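Local coordinates for protein Lysine/ornithine decarboxylase (Selenomonas ruminantium, PDB 5GJO) that decarboxylates L-lysine and L-ornithine with similar efficiency, using pyridoxal 5'-phosphate, to give the diamines cadaverine and putrescine, at residues E288-Y291 with G296-Y299; W302-H307 with S352-S357. The protein carries 2 engineered substitutions. One frame throughout, in Å; residues are numbered along the deposited sequence.

In the fold
The two contacts lie on the same side of the chain's centre, with their own centres about 7 Å apart, and follow each other along the chain: contact 1 closes at Tyr299 before contact 2 opens at Trp302. They touch directly. Gly296 O accepts a probable hydrogen bond from Trp302 N at 3.1 Å, and Gly296 CA packs on Tyr304 OH at 3.2 Å. Both belong to connections of one mixed beta-sheet: contact 1 follows strand 283-286, whereas contact 2 sets the residues leading into strand 306-307 against the loop after strand 344-347. Both reach the second subunit, and contact 2 also holds Tyr353 of the cofactor pocket, so pocket and dimer interface lie side by side here.

Contact 1: residues E288-Y291 with G296-Y299. With NA (sodium ion), chain J.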
loop_
_atom_site.group_PDB
_atom_site.type_symbol
_atom_site.label_atom_id
_atom_site.label_comp_id
_atom_site.label_asym_id
_atom_site.label_seq_id
_atom_site.Cartn_x
_atom_site.Cartn_y
_atom_site.Cartn_z
ATOM N N GLU A 288 -2.375 -4.464 13.627
ATOM C CA GLU A 288 -1.734 -4.420 12.340
ATOM C C GLU A 288 -2.612 -5.110 11.322
ATOM O O GLU A 288 -3.207 -6.145 11.616
ATOM C CB GLU A 288 -0.326 -5.014 12.360
ATOM C CG GLU A 288 0.498 -4.806 11.078
ATOM C CD GLU A 288 1.079 -3.410 10.869
ATOM O OE1 GLU A 288 1.852 -3.267 9.903
ATOM O OE2 GLU A 288 0.808 -2.473 11.701
ATOM N N GLY A 289 -2.652 -4.618 10.103
ATOM C CA GLY A 289 -3.568 -5.229 9.082
ATOM C C GLY A 289 -3.062 -5.080 7.638
ATOM O O GLY A 289 -1.847 -4.851 7.345
ATOM N N ILE A 290 -4.015 -5.184 6.722
ATOM C CA ILE A 290 -3.756 -5.308 5.294
ATOM C C ILE A 290 -3.220 -4.020 4.675
ATOM O O ILE A 290 -2.592 -4.079 3.606
ATOM C CB ILE A 290 -4.998 -5.814 4.574
ATOM C CG1 ILE A 290 -4.594 -6.505 3.262
ATOM C CG2 ILE A 290 -5.967 -4.660 4.320
ATOM C CD1 ILE A 290 -5.669 -7.332 2.648
ATOM N N TYR A 291 -3.351 -2.894 5.382
ATOM C CA TYR A 291 -2.739 -1.651 4.932
ATOM C C TYR A 291 -1.378 -1.406 5.556
ATOM O O TYR A 291 -0.782 -0.370 5.304
ATOM C CB TYR A 291 -3.618 -0.456 5.205
ATOM C CG TYR A 291 -4.831 -0.384 4.310
ATOM C CD1 TYR A 291 -4.726 0.189 3.061
ATOM C CD2 TYR A 291 -6.095 -0.848 4.730
ATOM C CE1 TYR A 291 -5.827 0.275 2.227
ATOM C CE2 TYR A 291 -7.210 -0.759 3.851
ATOM C CZ TYR A 291 -7.042 -0.175 2.642
ATOM O OH TYR A 291 -8.118 -0.010 1.748
ATOM N N GLY A 296 1.304 -7.570 1.868
ATOM C CA GLY A 296 1.717 -8.672 1.033
ATOM C C GLY A 296 0.589 -9.651 0.648
ATOM O O GLY A 296 0.670 -10.306 -0.378
ATOM N N ILE A 297 -0.470 -9.713 1.455
ATOM C CA ILE A 297 -1.669 -10.461 1.059
ATOM C C ILE A 297 -2.126 -9.984 -0.276
ATOM O O ILE A 297 -2.564 -10.790 -1.133
ATOM C CB ILE A 297 -2.796 -10.343 2.129
ATOM C CG1 ILE A 297 -2.344 -11.081 3.385
ATOM C CG2 ILE A 297 -4.074 -10.940 1.609
ATOM C CD1 ILE A 297 -3.338 -10.927 4.528
ATOM N N MET A 298 -2.130 -8.675 -0.443
ATOM C CA MET A 298 -2.687 -8.022 -1.629
ATOM C C MET A 298 -1.694 -7.956 -2.776
ATOM O O MET A 298 -1.977 -8.351 -3.926
ATOM C CB MET A 298 -3.116 -6.605 -1.238
ATOM C CG MET A 298 -4.254 -6.587 -0.249
ATOM S SD MET A 298 -5.745 -7.349 -0.987
ATOM C CE MET A 298 -5.597 -6.395 -2.629
ATOM N N TYR A 299 -0.528 -7.441 -2.508
ATOM C CA TYR A 299 0.435 -7.210 -3.573
ATOM C C TYR A 299 1.292 -8.417 -3.896
ATOM O O TYR A 299 1.855 -8.468 -4.982
ATOM C CB TYR A 299 1.372 -6.027 -3.289
ATOM C CG TYR A 299 0.737 -4.698 -3.359
ATOM C CD1 TYR A 299 0.544 -4.075 -4.562
ATOM C CD2 TYR A 299 0.329 -4.044 -2.217
ATOM C CE1 TYR A 299 -0.081 -2.873 -4.630
ATOM C CE2 TYR A 299 -0.268 -2.794 -2.299
ATOM C CZ TYR A 299 -0.494 -2.239 -3.508
ATOM O OH TYR A 299 -1.038 -0.957 -3.622
HETATM NA NA NA J . -0.221 0.364 -1.851
#
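Ile290 and Met298 meet at about a right angle, the end of the isoleucine butting against the middle of the methionine chain. The closest pair is Ile290 CD1 and Met298 CG at 3.3 Å, tighter than usual for two carbons, and Ile290 CG1 follows it at 3.5 Å from the same Met298 CG. The sulfur also joins in, since Met298 SD lies 3.6 Å from Ile290 CD1. Torsions account for this reach: CG1 of Ile290 is anti to its backbone N (chi1 -156°) and chi2 is extended at 165°, carrying CD1 toward the helix although CB itself points across it. Met298, bent at chi2 and chi3, presents both CG and SD to Ile290 CD1. A second, looser touch comes from Ile297, whose CG2 branch stands 4.1 Å from Ile290 CD1. The methyl end of Ile290 therefore contacts two successive residues of helix 296-299. The nearest CA atoms, those of Ile290 and Ile297, are still 7.0 Å apart, and the contact is carried by apolar side chains. It closes the short connection between strand 283-286 and helix 296-299 in the beta domain that accompanies the PLP-binding barrel in class-II Orn/Lys/Arg decarboxylases. Polar bonds also hold the loop: Ile290 N donates to Asp328 OD1, and Tyr291 OH is hydrogen-bonded to Asp325 OD2. At the homodimer interface Met298 packs on Met298 of the second subunit, while Tyr291 and Tyr299 each stack reciprocally with Tyr299 and Tyr291 of that subunit. Tyr299 turns its hydroxyl to a sodium ion, OH to metal 2.4 Å, which Ser357 O of the second subunit also binds.

Contact 2: residues W302-H307 with S352-S357; sequences WCYPLH and SYTSVS. Engineered in segment 302-307: Cys303 (natural residue Thr). With NA (sodium ion), chain P; PLP (pyridoxal-5'-phosphate), chain H.
Tyr304 projects from an extended backbone toward the bend at Tyr353 and Thr354, where Tyr353 takes left-handed helical angles (phi 58°, psi 40°) and Ser357 N closes a turn on Thr354 O at 3.1 Å. The tyrosine ring and the threonine methyl approach each other obliquely: Thr354 CG2 lies 3.3 Å from Tyr304 OH and 3.4 Å from Tyr304 CE1. At chi1 52°, Thr354 sets CG2 beside its backbone N, facing the ring, while OG1 turns to Met350 O, with which it is hydrogen-bonded. The polar link between the segments runs through water. Tyr304 OH donates to this water across 2.7 Å, and the water donates in turn to Ser352 O, again at 2.7 Å, so the bridge satisfies a buried hydroxyl and a buried carbonyl. Trp302 CD1 lies over one face of the Tyr304 ring, 3.1 Å above its plane and toward the rim, which probably limits its tilting. A phenylalanine in place of Tyr304 would probably leave the bridging water without its donor and Ser352 O more weakly held. Next to Tyr304, the engineered Cys303 forms a disulfide with Cys226. From the same bend, Tyr353 OH donates a 2.8 Å hydrogen bond to O3P of the cofactor, with the phosphate oxygen at the ring's edge and in its plane. Arg259 N, Ser183 OG, Gly220 N and Gly258 N also hydrogen-bond the cofactor, and Phe361 of the second subunit packs on Tyr353: a PLP pocket beside the dimer interface, as expected for this decarboxylase family.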
loop_
_atom_site.group_PDB
_atom_site.type_symbol
_atom_site.label_atom_id
_atom_site.label_comp_id
_atom_site.label_asym_id
_atom_site.label_seq_id
_atom_site.Cartn_x
_atom_site.Cartn_y
_atom_site.Cartn_z
ATOM N N TRP A 302 0.303 -13.359 -0.779
ATOM C CA TRP A 302 0.994 -14.130 0.252
ATOM C C TRP A 302 0.133 -14.557 1.448
ATOM O O TRP A 302 -0.846 -13.924 1.725
ATOM C CB TRP A 302 2.198 -13.331 0.744
ATOM C CG TRP A 302 3.290 -14.147 1.376
ATOM C CD1 TRP A 302 3.448 -14.419 2.695
ATOM C CD2 TRP A 302 4.375 -14.786 0.710
ATOM N NE1 TRP A 302 4.555 -15.188 2.895
ATOM C CE2 TRP A 302 5.148 -15.425 1.688
ATOM C CE3 TRP A 302 4.782 -14.866 -0.618
ATOM C CZ2 TRP A 302 6.292 -16.136 1.375
ATOM C CZ3 TRP A 302 5.909 -15.561 -0.918
ATOM C CH2 TRP A 302 6.656 -16.198 0.071
ATOM N N CYS A 303 0.502 -15.660 2.108
ATOM C CA CYS A 303 -0.215 -16.114 3.333
ATOM C C CYS A 303 0.833 -16.270 4.386
ATOM O O CYS A 303 1.731 -17.089 4.172
ATOM C CB CYS A 303 -0.818 -17.489 3.006
ATOM S SG CYS A 303 -1.594 -18.351 4.433
ATOM N N TYR A 304 0.844 -15.446 5.447
ATOM C CA TYR A 304 1.892 -15.448 6.447
ATOM C C TYR A 304 1.578 -16.426 7.580
ATOM O O TYR A 304 0.418 -16.587 7.936
ATOM C CB TYR A 304 2.098 -14.032 7.074
ATOM C CG TYR A 304 2.519 -13.067 6.001
ATOM C CD1 TYR A 304 3.855 -12.908 5.666
ATOM C CD2 TYR A 304 1.579 -12.335 5.334
ATOM C CE1 TYR A 304 4.225 -12.031 4.603
ATOM C CE2 TYR A 304 1.937 -11.467 4.290
ATOM C CZ TYR A 304 3.229 -11.367 3.901
ATOM O OH TYR A 304 3.548 -10.517 2.836
ATOM N N PRO A 305 2.584 -17.062 8.187
ATOM C CA PRO A 305 2.330 -17.968 9.301
ATOM C C PRO A 305 1.980 -17.196 10.581
ATOM O O PRO A 305 2.849 -16.573 11.143
ATOM C CB PRO A 305 3.669 -18.708 9.519
ATOM C CG PRO A 305 4.501 -18.261 8.438
ATOM C CD PRO A 305 4.003 -17.073 7.783
ATOM N N LEU A 306 0.764 -17.374 11.060
ATOM C CA LEU A 306 0.259 -16.803 12.282
ATOM C C LEU A 306 0.376 -17.773 13.417
ATOM O O LEU A 306 -0.038 -18.919 13.276
ATOM C CB LEU A 306 -1.211 -16.348 12.043
ATOM C CG LEU A 306 -1.933 -15.850 13.287
ATOM C CD1 LEU A 306 -1.320 -14.545 13.845
ATOM C CD2 LEU A 306 -3.339 -15.598 12.891
ATOM N N HIS A 307 0.881 -17.323 14.557
ATOM C CA HIS A 307 1.004 -18.113 15.768
ATOM C C HIS A 307 0.243 -17.466 16.896
ATOM O O HIS A 307 0.527 -16.327 17.261
ATOM C CB HIS A 307 2.476 -18.336 16.183
ATOM C CG HIS A 307 3.305 -18.870 15.053
ATOM N ND1 HIS A 307 4.032 -18.062 14.166
ATOM C CD2 HIS A 307 3.412 -20.120 14.566
ATOM C CE1 HIS A 307 4.589 -18.812 13.232
ATOM N NE2 HIS A 307 4.206 -20.055 13.426
ATOM N N SER A 352 10.066 -9.853 4.186
ATOM C CA SER A 352 10.200 -9.406 2.792
ATOM C C SER A 352 8.907 -9.022 2.101
ATOM O O SER A 352 7.929 -9.741 2.188
ATOM C CB SER A 352 10.872 -10.455 1.928
ATOM O OG SER A 352 12.140 -10.733 2.457
ATOM N N TYR A 353 8.912 -7.847 1.453
ATOM C CA TYR A 353 7.696 -7.374 0.762
ATOM C C TYR A 353 6.467 -7.246 1.701
ATOM O O TYR A 353 5.357 -7.621 1.370
ATOM C CB TYR A 353 7.390 -8.161 -0.496
ATOM C CG TYR A 353 8.596 -8.218 -1.447
ATOM C CD1 TYR A 353 9.034 -7.087 -2.130
ATOM C CD2 TYR A 353 9.297 -9.384 -1.623
ATOM C CE1 TYR A 353 10.112 -7.177 -2.961
ATOM C CE2 TYR A 353 10.404 -9.501 -2.459
ATOM C CZ TYR A 353 10.835 -8.353 -3.128
ATOM O OH TYR A 353 11.932 -8.379 -3.983
ATOM N N THR A 354 6.759 -6.754 2.889
ATOM C CA THR A 354 5.745 -6.564 3.932
ATOM C C THR A 354 5.791 -5.091 4.321
ATOM O O THR A 354 4.925 -4.294 3.843
ATOM C CB THR A 354 6.043 -7.478 5.131
ATOM O OG1 THR A 354 7.401 -7.270 5.516
ATOM C CG2 THR A 354 5.770 -8.959 4.734
ATOM N N SER A 355 6.742 -4.702 5.149
ATOM C CA SER A 355 6.834 -3.337 5.620
ATOM C C SER A 355 7.057 -2.351 4.459
ATOM O O SER A 355 6.609 -1.150 4.535
ATOM C CB SER A 355 7.920 -3.121 6.687
ATOM O OG SER A 355 9.129 -3.541 6.096
ATOM N N VAL A 356 7.674 -2.811 3.369
ATOM C CA VAL A 356 7.909 -1.924 2.235
ATOM C C VAL A 356 6.681 -1.523 1.519
ATOM O O VAL A 356 6.731 -0.541 0.788
ATOM C CB VAL A 356 8.935 -2.505 1.222
ATOM C CG1 VAL A 356 10.211 -2.660 1.889
ATOM C CG2 VAL A 356 8.513 -3.865 0.671
ATOM N N SER A 357 5.571 -2.273 1.636
ATOM C CA SER A 357 4.299 -1.839 1.028
ATOM C C SER A 357 3.272 -1.417 2.069
ATOM O O SER A 357 2.085 -1.275 1.796
ATOM C CB SER A 357 3.747 -2.845 0.017
ATOM O OG SER A 357 3.741 -4.136 0.670
HETATM NA NA NA P . -0.577 -1.157 1.082
HETATM N N1 PLP H . 16.444 -7.870 -8.590
HETATM C C2 PLP H . 15.509 -7.357 -9.426
HETATM C C2A PLP H . 15.937 -6.593 -10.651
HETATM C C3 PLP H . 14.066 -7.545 -9.137
HETATM O O3 PLP H . 13.108 -7.039 -9.962
HETATM C C4 PLP H . 13.705 -8.304 -7.919
HETATM C C4A PLP H . 12.293 -8.543 -7.546
HETATM O O4A PLP H . 11.420 -7.796 -7.954
HETATM C C5 PLP H . 14.823 -8.814 -7.087
HETATM C C6 PLP H . 16.135 -8.563 -7.479
HETATM C C5A PLP H . 14.538 -9.598 -5.827
HETATM O O4P PLP H . 13.649 -10.671 -6.126
HETATM P P PLP H . 13.349 -11.813 -5.032
HETATM O O1P PLP H . 14.693 -12.462 -4.805
HETATM O O2P PLP H . 12.332 -12.704 -5.704
HETATM O O3P PLP H . 12.819 -11.047 -3.842
HETATM O O HOH W 1 5.807 -11.194 1.495
#